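Enoyl-CoA hydratase subunit II (Geobacillus kaustophilus, PDB 2EJ5) probably catalyses the hydration of enoyl-CoA thioesters in phenylacetic acid catabolism, as a member of the enoyl-CoA hydratase/isomerase (crotonase) family. Local coordinates at residues A[2-7]-A[26-31]. Numbering follows the deposited sequence.
Sequences YETIRY and AFTEQM
T4 sits against the first turn of helix 29-44 and touches both Q30 and M31. Its hydroxyl oxygen OG1 lies over the helix backbone, 3.0 Å from M31 CA. Its methyl CG2, the second branch, rests 3.4 Å from CG of Q30. This split follows from chi1 of 64°, which sets OG1 between the backbone N and the carbonyl carbon and turns CG2 away from the latter. I5 adds a looser apolar touch, with its CG2 3.9 Å from M31 CG. The extended M31 side chain crosses I5 at about a right angle. On the exposed side, the E3 carboxylate reaches the end of Q30.

T28 is the helix N-cap; its OG1 takes a weak bond from M31 N at 3.5 Å. One turn further on, E34 grips the other segment. It accepts from T4 OG1 and from E3 N, and more weakly from I5 N. With an alanine at T4, E34 would probably lose its hydroxyl partner, and gaps are likely to open beside Q30 CG and M31. I5 packs on L16 and M31 on L18, both of strand 13-18, the antiparallel neighbour of 5-10. The contact fastens the start of this pair, at the end of the six-stranded sheet within this chain, to helix 29-44. It is mainly van der Waals: T4 OG1 presses on M31 carbons while its bond goes to E34, source of much of the polar hold.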
loop_
_atom_site.group_PDB
_atom_site.type_symbol
_atom_site.label_atom_id
_atom_site.label_comp_id
_atom_site.label_asym_id
_atom_site.label_seq_id
_atom_site.Cartn_x
_atom_site.Cartn_y
_atom_site.Cartn_z
ATOM N N TYR A 2 -10.390 26.604 -26.546
ATOM C CA TYR A 2 -9.259 25.684 -26.414
ATOM C C TYR A 2 -9.088 24.988 -27.756
ATOM O O TYR A 2 -10.070 24.767 -28.455
ATOM C CB TYR A 2 -9.536 24.619 -25.326
ATOM C CG TYR A 2 -9.557 25.119 -23.878
ATOM C CD1 TYR A 2 -8.419 25.689 -23.290
ATOM C CD2 TYR A 2 -10.690 24.983 -23.099
ATOM C CE1 TYR A 2 -8.434 26.137 -21.967
ATOM C CE2 TYR A 2 -10.712 25.410 -21.769
ATOM C CZ TYR A 2 -9.585 25.983 -21.218
ATOM O OH TYR A 2 -9.615 26.398 -19.919
ATOM N N GLU A 3 -7.861 24.615 -28.110
ATOM C CA GLU A 3 -7.591 24.006 -29.427
ATOM C C GLU A 3 -7.205 22.537 -29.408
ATOM O O GLU A 3 -7.404 21.836 -30.406
ATOM C CB GLU A 3 -6.495 24.782 -30.137
ATOM C CG GLU A 3 -6.610 26.259 -29.921
ATOM C CD GLU A 3 -5.552 27.038 -30.643
ATOM O OE1 GLU A 3 -5.833 28.213 -30.936
ATOM O OE2 GLU A 3 -4.453 26.473 -30.905
ATOM N N THR A 4 -6.616 22.073 -28.299
ATOM C CA THR A 4 -6.184 20.674 -28.219
ATOM C C THR A 4 -7.092 19.854 -27.296
ATOM O O THR A 4 -6.995 18.638 -27.265
ATOM C CB THR A 4 -4.741 20.538 -27.718
ATOM O OG1 THR A 4 -4.671 21.025 -26.371
ATOM C CG2 THR A 4 -3.771 21.327 -28.623
ATOM N N ILE A 5 -7.934 20.542 -26.541
ATOM C CA ILE A 5 -8.944 19.895 -25.712
ATOM C C ILE A 5 -10.289 20.578 -25.917
ATOM O O ILE A 5 -10.377 21.691 -26.492
ATOM C CB ILE A 5 -8.579 19.950 -24.197
ATOM C CG1 ILE A 5 -8.819 21.353 -23.639
ATOM C CG2 ILE A 5 -7.116 19.448 -23.955
ATOM C CD1 ILE A 5 -8.827 21.426 -22.145
ATOM N N ARG A 6 -11.318 19.904 -25.420
ATOM C CA ARG A 6 -12.682 20.400 -25.368
ATOM C C ARG A 6 -13.048 20.436 -23.891
ATOM O O ARG A 6 -12.775 19.483 -23.136
ATOM C CB ARG A 6 -13.607 19.474 -26.183
ATOM C CG ARG A 6 -14.959 20.054 -26.591
ATOM C CD ARG A 6 -15.553 19.225 -27.776
ATOM N NE ARG A 6 -15.945 17.874 -27.373
ATOM C CZ ARG A 6 -15.758 16.771 -28.100
ATOM N NH1 ARG A 6 -15.150 16.824 -29.284
ATOM N NH2 ARG A 6 -16.155 15.597 -27.614
ATOM N N TYR A 7 -13.609 21.569 -23.473
ATOM C CA TYR A 7 -14.063 21.758 -22.122
ATOM C C TYR A 7 -15.505 22.199 -22.206
ATOM O O TYR A 7 -15.806 23.233 -22.796
ATOM C CB TYR A 7 -13.205 22.806 -21.406
ATOM C CG TYR A 7 -13.603 23.067 -19.975
ATOM C CD1 TYR A 7 -13.216 22.196 -18.935
ATOM C CD2 TYR A 7 -14.357 24.181 -19.646
ATOM C CE1 TYR A 7 -13.590 22.446 -17.618
ATOM C CE2 TYR A 7 -14.746 24.420 -18.345
ATOM C CZ TYR A 7 -14.350 23.557 -17.326
ATOM O OH TYR A 7 -14.723 23.845 -16.029
ATOM N N ALA A 26 -2.043 12.594 -27.941
ATOM C CA ALA A 26 -0.720 12.750 -27.350
ATOM C C ALA A 26 -0.499 14.197 -26.931
ATOM O O ALA A 26 -1.017 15.146 -27.565
ATOM C CB ALA A 26 0.356 12.243 -28.270
ATOM N N PHE A 27 0.189 14.367 -25.803
ATOM C CA PHE A 27 0.395 15.682 -25.229
ATOM C C PHE A 27 1.365 16.532 -26.052
ATOM O O PHE A 27 2.393 16.036 -26.525
ATOM C CB PHE A 27 0.990 15.572 -23.834
ATOM C CG PHE A 27 0.022 15.101 -22.792
ATOM C CD1 PHE A 27 -1.003 15.930 -22.350
ATOM C CD2 PHE A 27 0.173 13.844 -22.218
ATOM C CE1 PHE A 27 -1.905 15.489 -21.358
ATOM C CE2 PHE A 27 -0.718 13.408 -21.228
ATOM C CZ PHE A 27 -1.738 14.242 -20.802
ATOM N N THR A 28 1.035 17.813 -26.175
ATOM C CA THR A 28 1.998 18.817 -26.624
ATOM C C THR A 28 2.000 19.938 -25.613
ATOM O O THR A 28 1.138 20.000 -24.724
ATOM C CB THR A 28 1.595 19.416 -27.951
ATOM O OG1 THR A 28 0.339 20.070 -27.769
ATOM C CG2 THR A 28 1.470 18.319 -29.027
ATOM N N GLU A 29 2.939 20.863 -25.776
ATOM C CA GLU A 29 3.033 22.040 -24.906
ATOM C C GLU A 29 1.696 22.749 -24.636
ATOM O O GLU A 29 1.386 23.079 -23.478
ATOM C CB GLU A 29 4.088 23.008 -25.474
ATOM C CG GLU A 29 4.281 24.291 -24.696
ATOM C CD GLU A 29 5.361 25.182 -25.300
ATOM O OE1 GLU A 29 5.529 25.182 -26.559
ATOM O OE2 GLU A 29 6.036 25.882 -24.506
ATOM N N GLN A 30 0.893 22.981 -25.671
ATOM C CA GLN A 30 -0.380 23.659 -25.445
ATOM C C GLN A 30 -1.502 22.757 -24.876
ATOM O O GLN A 30 -2.353 23.267 -24.170
ATOM C CB GLN A 30 -0.858 24.508 -26.644
ATOM C CG GLN A 30 -1.591 23.793 -27.750
ATOM C CD GLN A 30 -2.113 24.763 -28.811
ATOM O OE1 GLN A 30 -3.104 25.499 -28.596
ATOM N NE2 GLN A 30 -1.447 24.775 -29.963
ATOM N N MET A 31 -1.491 21.459 -25.176
ATOM C CA MET A 31 -2.406 20.513 -24.506
ATOM C C MET A 31 -2.109 20.521 -23.023
ATOM O O MET A 31 -3.020 20.598 -22.232
ATOM C CB MET A 31 -2.335 19.083 -25.053
ATOM C CG MET A 31 -3.429 18.138 -24.414
ATOM S SD MET A 31 -3.403 16.381 -24.799
ATOM C CE MET A 31 -4.637 15.951 -23.636
#